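Local coordinates for Lmo0547 protein (Listeria monocytogenes, PDB 4R9N) that probably regulates transcription by binding DNA, the part described being a putative sugar-binding domain, at residues 40-45 and 69-74; 47-52 and 76-81. All blocks are in the same frame, centred on the assembly; numbering follows the deposited sequence.

Overall arrangement
Contact 1 and contact 2 both use helix 30-49, and their centres lie about 12 Å apart on the same side of the chain's centre. Along the sequence their segments alternate: the start of the link between helix 61-69 and strand 79-82 (69-74) lies against 40-45, and its far end (76-81) against 47-52. Contact 1 is partly buried: a small alanine meets backbone, a proline and an aromatic ring, with Glu69 at its edge, its carboxylate turned off to Lys39. Contact 2 is buried and depends on branched aliphatic side chains beside the parallel sheet. Phe70 CE1 packs against Ile49 CD1 at 3.8 Å, so the two contacts touch through apolar packing.

Contact 1 of 2, residues 40-45 and 69-74; sequences EAAYTL and EFPFIP
Ala42 carries the contact from the helix, its methyl directed at the backbone where the chain leaves helix 61-69. Its CB sits 3.7 Å from the carbonyl O of Glu69 and 3.8 Å from Phe70 CA, and the small side chain lets the two backbones come as near as 4.9 Å between Ala42 CA and Phe70 CA. Toward Glu69 the two beta carbons meet, with Glu69 CB 3.9 Å from Ala42 CB. Beyond this point the glutamate turns off: a bend at chi2 (-76°) leads the carboxylate away from Ala42, and its OE1 forms a salt bridge with Lys39 of helix 30-49, three residues before Ala42. Glu69 thus offers its CB to the alanine and sends its charge to the lysine. The next residue, Phe70, brings CD1 to 4.3 Å from Ala42 CB. Pro71 CD lies 4.2 Å from Ala42 O, and the same Pro71 CD stands 3.4 Å above the plane of the Phe70 ring, offset toward its rim.

The seven-stranded parallel sheet, with strand order 1-7-6-5-2-3-4, makes the fold Rossmann-like, consistent with the family. Here the link that closes the beta-alpha-beta crossover from strand 54-57 through helix 61-69 to strand 79-82 runs beside helix 30-49. Phe70 CG is anti to the backbone N (chi1 -158°), which takes the ring inward to Phe66, Leu103 and Met107; the planes of the Phe70 and Phe66 rings meet at about 60°.

Further along the helix, the Leu45 side chain packs on the same Phe66 of helix 61-69 and on Ile21 of strand 19-23, which places this part of helix 30-49 between the two.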
ATOM      1  N   GLU A  40      -3.840   1.711  15.703  1.00 19.65           N
ATOM      2  CA  GLU A  40      -3.198   3.027  15.900  1.00 20.37           C
ATOM      3  C   GLU A  40      -3.036   3.809  14.617  1.00 19.76           C
ATOM      4  O   GLU A  40      -3.161   5.075  14.653  1.00 18.09           O
ATOM      5  CB  GLU A  40      -1.888   2.868  16.637  1.00 22.60           C
ATOM      6  CG  GLU A  40      -2.180   2.359  18.058  1.00 24.81           C
ATOM      7  CD  GLU A  40      -3.058   3.322  18.890  1.00 29.57           C
ATOM      8  OE1 GLU A  40      -2.901   4.541  18.757  1.00 29.68           O
ATOM      9  OE2 GLU A  40      -3.945   2.847  19.643  1.00 34.21           O
ATOM     10  N   ALA A  41      -2.856   3.096  13.498  1.00 16.58           N
ATOM     11  CA  ALA A  41      -2.841   3.736  12.215  1.00 17.22           C
ATOM     12  C   ALA A  41      -4.169   4.346  11.901  1.00 16.61           C
ATOM     13  O   ALA A  41      -4.208   5.482  11.393  1.00 16.60           O
ATOM     14  CB  ALA A  41      -2.416   2.798  11.109  1.00 16.84           C
ATOM     15  N   ALA A  42      -5.250   3.623  12.188  1.00 15.29           N
ATOM     16  CA  ALA A  42      -6.552   4.174  11.925  1.00 16.63           C
ATOM     17  C   ALA A  42      -6.763   5.471  12.724  1.00 17.15           C
ATOM     18  O   ALA A  42      -7.295   6.465  12.201  1.00 18.33           O
ATOM     19  CB  ALA A  42      -7.614   3.179  12.225  1.00 16.85           C
ATOM     20  N   TYR A  43      -6.370   5.448  13.974  1.00 17.35           N
ATOM     21  CA  TYR A  43      -6.576   6.588  14.866  1.00 18.61           C
ATOM     22  C   TYR A  43      -5.798   7.779  14.377  1.00 18.85           C
ATOM     23  O   TYR A  43      -6.376   8.861  14.175  1.00 20.29           O
ATOM     24  CB  TYR A  43      -6.203   6.247  16.281  1.00 20.04           C
ATOM     25  CG  TYR A  43      -6.182   7.445  17.206  1.00 21.64           C
ATOM     26  CD1 TYR A  43      -7.339   8.178  17.489  1.00 21.34           C
ATOM     27  CD2 TYR A  43      -5.011   7.855  17.738  1.00 22.24           C
ATOM     28  CE1 TYR A  43      -7.322   9.290  18.311  1.00 22.61           C
ATOM     29  CE2 TYR A  43      -4.967   8.947  18.558  1.00 23.79           C
ATOM     30  CZ  TYR A  43      -6.120   9.675  18.849  1.00 23.93           C
ATOM     31  OH  TYR A  43      -6.009  10.789  19.692  1.00 26.03           O
ATOM     32  N   THR A  44      -4.512   7.608  14.128  1.00 18.95           N
ATOM     33  CA  THR A  44      -3.693   8.704  13.733  1.00 20.75           C
ATOM     34  C   THR A  44      -3.944   9.195  12.330  1.00 19.16           C
ATOM     35  O   THR A  44      -4.023  10.430  12.089  1.00 19.83           O
ATOM     36  CB  THR A  44      -2.227   8.378  13.879  1.00 24.36           C
ATOM     37  OG1 THR A  44      -1.970   8.141  15.259  1.00 30.57           O
ATOM     38  CG2 THR A  44      -1.381   9.563  13.413  1.00 26.67           C
ATOM     39  N   LEU A  45      -4.131   8.262  11.389  1.00 17.78           N
ATOM     40  CA  LEU A  45      -4.358   8.661  10.021  1.00 18.64           C
ATOM     41  C   LEU A  45      -5.735   9.259   9.751  1.00 19.07           C
ATOM     42  O   LEU A  45      -5.839  10.083   8.837  1.00 17.39           O
ATOM     43  CB  LEU A  45      -4.058   7.539   9.043  1.00 19.10           C
ATOM     44  CG  LEU A  45      -2.605   6.990   9.046  1.00 20.67           C
ATOM     45  CD1 LEU A  45      -2.529   5.816   8.075  1.00 21.00           C
ATOM     46  CD2 LEU A  45      -1.519   8.000   8.673  1.00 22.21           C
ATOM     47  N   GLU A  69     -10.499  -1.187  11.492  1.00 19.53           N
ATOM     48  CA  GLU A  69     -10.302  -0.390  12.712  1.00 19.77           C
ATOM     49  C   GLU A  69     -10.725   1.077  12.549  1.00 19.15           C
ATOM     50  O   GLU A  69     -10.782   1.848  13.529  1.00 19.47           O
ATOM     51  CB  GLU A  69      -8.836  -0.436  13.161  1.00 21.61           C
ATOM     52  CG  GLU A  69      -8.326  -1.826  13.563  1.00 23.01           C
ATOM     53  CD  GLU A  69      -8.805  -2.264  14.920  1.00 27.41           C
ATOM     54  OE1 GLU A  69      -9.479  -1.497  15.655  1.00 30.24           O
ATOM     55  OE2 GLU A  69      -8.496  -3.419  15.230  1.00 31.58           O
ATOM     56  N   PHE A  70     -10.978   1.496  11.324  1.00 17.97           N
ATOM     57  CA  PHE A  70     -11.243   2.883  11.020  1.00 17.35           C
ATOM     58  C   PHE A  70     -12.517   3.392  11.696  1.00 20.23           C
ATOM     59  O   PHE A  70     -13.530   2.650  11.800  1.00 20.66           O
ATOM     60  CB  PHE A  70     -11.291   3.063   9.499  1.00 17.37           C
ATOM     61  CG  PHE A  70     -11.041   4.447   9.063  1.00 16.79           C
ATOM     62  CD1 PHE A  70      -9.728   4.903   8.943  1.00 18.60           C
ATOM     63  CD2 PHE A  70     -12.090   5.340   8.840  1.00 19.13           C
ATOM     64  CE1 PHE A  70      -9.478   6.205   8.603  1.00 18.06           C
ATOM     65  CE2 PHE A  70     -11.846   6.653   8.504  1.00 18.44           C
ATOM     66  CZ  PHE A  70     -10.534   7.077   8.348  1.00 18.23           C
ATOM     67  N   PRO A  71     -12.486   4.637  12.194  1.00 22.51           N
ATOM     68  CA  PRO A  71     -13.626   5.138  12.968  1.00 24.48           C
ATOM     69  C   PRO A  71     -14.789   5.576  12.088  1.00 25.95           C
ATOM     70  O   PRO A  71     -14.666   5.675  10.841  1.00 24.87           O
ATOM     71  CB  PRO A  71     -13.034   6.344  13.733  1.00 24.37           C
ATOM     72  CG  PRO A  71     -12.049   6.883  12.738  1.00 24.70           C
ATOM     73  CD  PRO A  71     -11.358   5.586  12.288  1.00 21.84           C
ATOM     74  N   PHE A  72     -15.942   5.830  12.719  1.00 23.36           N
ATOM     75  CA  PHE A  72     -17.125   6.251  11.969  1.00 26.87           C
ATOM     76  C   PHE A  72     -17.329   7.750  11.983  1.00 31.52           C
ATOM     77  O   PHE A  72     -18.349   8.247  12.395  1.00 41.04           O
ATOM     78  CB  PHE A  72     -18.386   5.575  12.523  1.00 28.21           C
ATOM     79  CG  PHE A  72     -18.359   4.084  12.385  1.00 29.02           C
ATOM     80  CD1 PHE A  72     -17.604   3.331  13.238  1.00 30.94           C
ATOM     81  CD2 PHE A  72     -19.079   3.464  11.384  1.00 33.35           C
ATOM     82  CE1 PHE A  72     -17.579   1.950  13.107  1.00 34.20           C
ATOM     83  CE2 PHE A  72     -19.039   2.095  11.226  1.00 32.27           C
ATOM     84  CZ  PHE A  72     -18.272   1.355  12.090  1.00 30.93           C
ATOM     85  N   ILE A  73     -16.377   8.485  11.496  1.00 30.60           N
ATOM     86  CA  ILE A  73     -16.443   9.919  11.497  1.00 31.14           C
ATOM     87  C   ILE A  73     -16.829  10.401  10.124  1.00 29.90           C
ATOM     88  O   ILE A  73     -16.135  10.129   9.136  1.00 29.99           O
ATOM     89  CB  ILE A  73     -15.078  10.542  11.836  1.00 32.56           C
ATOM     90  CG1 ILE A  73     -14.691  10.218  13.277  1.00 36.45           C
ATOM     91  CG2 ILE A  73     -15.165  12.078  11.735  1.00 33.71           C
ATOM     92  CD1 ILE A  73     -13.293  10.715  13.676  1.00 35.93           C
ATOM     93  N   PRO A  74     -17.898  11.190  10.043  1.00 30.17           N
ATOM     94  CA  PRO A  74     -18.289  11.582   8.696  1.00 30.32           C
ATOM     95  C   PRO A  74     -17.266  12.510   8.035  1.00 30.11           C
ATOM     96  O   PRO A  74     -16.626  13.338   8.723  1.00 26.20           O
ATOM     97  CB  PRO A  74     -19.607  12.317   8.925  1.00 33.79           C
ATOM     98  CG  PRO A  74     -20.135  11.811  10.239  1.00 32.68           C
ATOM     99  CD  PRO A  74     -18.905  11.577  11.064  1.00 32.92           C
TER

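Contact 2 of 2, residues 47-52 and 76-81; sequences KRIAKV and KDLTII
Leu78 points its side chain at 47-52 and divides its two methyls between two partners. CD2 reaches Ile49 CG2 at 3.9 Å, the two side chains passing at a slant. CD1 goes to Val52, whose side chain lies alongside that of Leu78 and points the same way, with CG2 4.0 Å from CD1. The same CD1 also comes within 3.7 Å of Val52 O, a carbonyl whose hydrogen-bond partner is His75 NE2, just ahead of the 76-81 segment. Two torsions of Leu78 set the fork: chi1 (-176°) carries CG, anti to the backbone N, toward 47-52, and chi2 (64°) turns CD1 to Val52 and CD2 to Ile49.

The two partners are brought together by a type I beta turn from Ile49 to Val52, closed by Val52 N to Ile49 O at 3.1 Å. In this parallel alpha/beta fold the contact packs the C-terminal part of helix 30-49, and the turn, against the residue that leads into a strand.

Leu78 immediately precedes strand 79-82, in which Thr79 bonds through its backbone to Lys53 and Leu55 on one side while Ile80 bonds to His110 on the other. The leucine also rests on Leu55 of strand 54-57 and Met107 of helix 96-107, whereas Ile49 and Val52 both press on Met147 of strand 147-151.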
ATOM      1  N   LYS A  47      -6.991  11.533  11.317  1.00 20.39           N
ATOM      2  CA  LYS A  47      -6.760  12.984  11.464  1.00 23.36           C
ATOM      3  C   LYS A  47      -6.184  13.697  10.212  1.00 24.39           C
ATOM      4  O   LYS A  47      -6.551  14.802   9.895  1.00 25.47           O
ATOM      5  CB  LYS A  47      -5.824  13.253  12.642  1.00 27.46           C
ATOM      6  CG  LYS A  47      -6.535  13.394  13.976  1.00 35.39           C
ATOM      7  CD  LYS A  47      -6.634  12.125  14.742  1.00 38.38           C
ATOM      8  CE  LYS A  47      -6.530  12.376  16.267  1.00 37.37           C
ATOM      9  NZ  LYS A  47      -7.835  12.859  16.791  1.00 37.38           N
ATOM     10  N   ARG A  48      -5.309  13.019   9.500  1.00 21.14           N
ATOM     11  CA  ARG A  48      -4.757  13.478   8.272  1.00 23.43           C
ATOM     12  C   ARG A  48      -5.805  13.410   7.164  1.00 21.63           C
ATOM     13  O   ARG A  48      -5.960  14.357   6.312  1.00 20.26           O
ATOM     14  CB  ARG A  48      -3.591  12.560   7.934  1.00 23.85           C
ATOM     15  CG  ARG A  48      -2.598  13.074   6.986  1.00 31.18           C
ATOM     16  CD  ARG A  48      -1.460  12.080   6.858  1.00 32.59           C
ATOM     17  NE  ARG A  48      -0.268  12.495   7.570  1.00 31.08           N
ATOM     18  CZ  ARG A  48       0.628  13.335   7.076  1.00 31.94           C
ATOM     19  NH1 ARG A  48       0.433  13.898   5.874  1.00 31.55           N
ATOM     20  NH2 ARG A  48       1.717  13.611   7.791  1.00 33.50           N
ATOM     21  N   ILE A  49      -6.511  12.285   7.129  1.00 17.76           N
ATOM     22  CA  ILE A  49      -7.524  12.074   6.073  1.00 18.34           C
ATOM     23  C   ILE A  49      -8.621  13.134   6.156  1.00 19.33           C
ATOM     24  O   ILE A  49      -9.196  13.521   5.091  1.00 20.62           O
ATOM     25  CB  ILE A  49      -8.141  10.642   6.174  1.00 16.97           C
ATOM     26  CG1 ILE A  49      -7.097   9.631   5.721  1.00 18.03           C
ATOM     27  CG2 ILE A  49      -9.439  10.478   5.389  1.00 19.30           C
ATOM     28  CD1 ILE A  49      -7.314   8.181   6.246  1.00 17.83           C
ATOM     29  N   ALA A  50      -8.943  13.570   7.388  1.00 18.94           N
ATOM     30  CA  ALA A  50      -9.943  14.672   7.580  1.00 21.12           C
ATOM     31  C   ALA A  50      -9.630  15.882   6.762  1.00 21.24           C
ATOM     32  O   ALA A  50     -10.538  16.625   6.397  1.00 23.52           O
ATOM     33  CB  ALA A  50     -10.100  15.059   9.053  1.00 22.23           C
ATOM     34  N   LYS A  51      -8.366  16.110   6.517  1.00 21.41           N
ATOM     35  CA  LYS A  51      -7.904  17.279   5.779  1.00 24.27           C
ATOM     36  C   LYS A  51      -7.850  17.173   4.250  1.00 24.78           C
ATOM     37  O   LYS A  51      -7.571  18.196   3.583  1.00 25.07           O
ATOM     38  CB  LYS A  51      -6.517  17.693   6.306  1.00 27.32           C
ATOM     39  CG  LYS A  51      -6.585  18.198   7.756  1.00 33.76           C
ATOM     40  CD  LYS A  51      -5.208  18.273   8.394  1.00 43.64           C
ATOM     41  CE  LYS A  51      -4.814  19.693   8.801  1.00 49.89           C
ATOM     42  NZ  LYS A  51      -3.355  19.808   9.099  1.00 56.40           N
ATOM     43  N   VAL A  52      -8.010  15.986   3.654  1.00 20.09           N
ATOM     44  CA  VAL A  52      -7.770  15.869   2.184  1.00 19.39           C
ATOM     45  C   VAL A  52      -9.107  15.741   1.472  1.00 20.04           C
ATOM     46  O   VAL A  52     -10.106  15.473   2.112  1.00 18.32           O
ATOM     47  CB  VAL A  52      -6.883  14.692   1.794  1.00 19.39           C
ATOM     48  CG1 VAL A  52      -5.564  14.716   2.552  1.00 20.21           C
ATOM     49  CG2 VAL A  52      -7.565  13.343   2.131  1.00 17.84           C
ATOM     50  N   LYS A  76     -18.157  13.806   4.464  1.00 28.34           N
ATOM     51  CA  LYS A  76     -19.023  13.556   3.293  1.00 32.18           C
ATOM     52  C   LYS A  76     -18.477  14.059   1.951  1.00 29.69           C
ATOM     53  O   LYS A  76     -18.801  13.481   0.895  1.00 28.97           O
ATOM     54  CB  LYS A  76     -20.436  14.083   3.557  1.00 36.36           C
ATOM     55  CG  LYS A  76     -20.466  15.597   3.580  1.00 42.88           C
ATOM     56  CD  LYS A  76     -21.881  16.181   3.575  1.00 48.79           C
ATOM     57  CE  LYS A  76     -21.870  17.550   2.898  1.00 52.01           C
ATOM     58  NZ  LYS A  76     -20.802  18.438   3.450  1.00 50.70           N
ATOM     59  N   ASP A  77     -17.598  15.065   1.964  1.00 27.93           N
ATOM     60  CA  ASP A  77     -16.999  15.551   0.730  1.00 28.81           C
ATOM     61  C   ASP A  77     -15.784  14.746   0.189  1.00 25.28           C
ATOM     62  O   ASP A  77     -15.293  15.041  -0.856  1.00 26.42           O
ATOM     63  CB  ASP A  77     -16.626  17.049   0.824  1.00 33.86           C
ATOM     64  CG  ASP A  77     -17.866  17.970   1.053  1.00 42.71           C
ATOM     65  OD1 ASP A  77     -19.008  17.606   0.693  1.00 45.92           O
ATOM     66  OD2 ASP A  77     -17.689  19.078   1.607  1.00 54.73           O
ATOM     67  N   LEU A  78     -15.301  13.746   0.913  1.00 22.93           N
ATOM     68  CA  LEU A  78     -14.162  12.976   0.469  1.00 22.13           C
ATOM     69  C   LEU A  78     -14.526  12.116  -0.728  1.00 21.24           C
ATOM     70  O   LEU A  78     -15.654  11.650  -0.795  1.00 23.17           O
ATOM     71  CB  LEU A  78     -13.698  12.052   1.613  1.00 21.30           C
ATOM     72  CG  LEU A  78     -12.423  11.208   1.363  1.00 20.88           C
ATOM     73  CD1 LEU A  78     -11.182  12.047   1.183  1.00 20.52           C
ATOM     74  CD2 LEU A  78     -12.144  10.300   2.556  1.00 21.90           C
ATOM     75  N   THR A  79     -13.611  11.897  -1.663  1.00 20.78           N
ATOM     76  CA  THR A  79     -13.750  10.804  -2.637  1.00 20.38           C
ATOM     77  C   THR A  79     -12.616   9.809  -2.458  1.00 19.63           C
ATOM     78  O   THR A  79     -11.461  10.205  -2.453  1.00 17.82           O
ATOM     79  CB  THR A  79     -13.761  11.359  -4.071  1.00 24.03           C
ATOM     80  OG1 THR A  79     -14.853  12.282  -4.151  1.00 25.12           O
ATOM     81  CG2 THR A  79     -13.979  10.288  -5.108  1.00 25.08           C
ATOM     82  N   ILE A  80     -12.974   8.538  -2.268  1.00 17.50           N
ATOM     83  CA  ILE A  80     -12.014   7.414  -2.106  1.00 17.39           C
ATOM     84  C   ILE A  80     -11.928   6.632  -3.415  1.00 17.67           C
ATOM     85  O   ILE A  80     -12.983   6.281  -4.003  1.00 18.20           O
ATOM     86  CB  ILE A  80     -12.493   6.472  -0.980  1.00 19.28           C
ATOM     87  CG1 ILE A  80     -12.736   7.262   0.275  1.00 20.52           C
ATOM     88  CG2 ILE A  80     -11.446   5.386  -0.681  1.00 20.86           C
ATOM     89  CD1 ILE A  80     -13.341   6.394   1.364  1.00 24.90           C
ATOM     90  N   ILE A  81     -10.701   6.376  -3.853  1.00 16.79           N
ATOM     91  CA  ILE A  81     -10.408   5.775  -5.149  1.00 18.20           C
ATOM     92  C   ILE A  81      -9.519   4.532  -4.951  1.00 15.86           C
ATOM     93  O   ILE A  81      -8.428   4.623  -4.371  1.00 14.85           O
ATOM     94  CB  ILE A  81      -9.585   6.722  -6.042  1.00 18.90           C
ATOM     95  CG1 ILE A  81     -10.169   8.132  -6.064  1.00 21.44           C
ATOM     96  CG2 ILE A  81      -9.378   6.140  -7.446  1.00 21.90           C
ATOM     97  CD1 ILE A  81     -11.415   8.243  -6.869  1.00 23.90           C
TER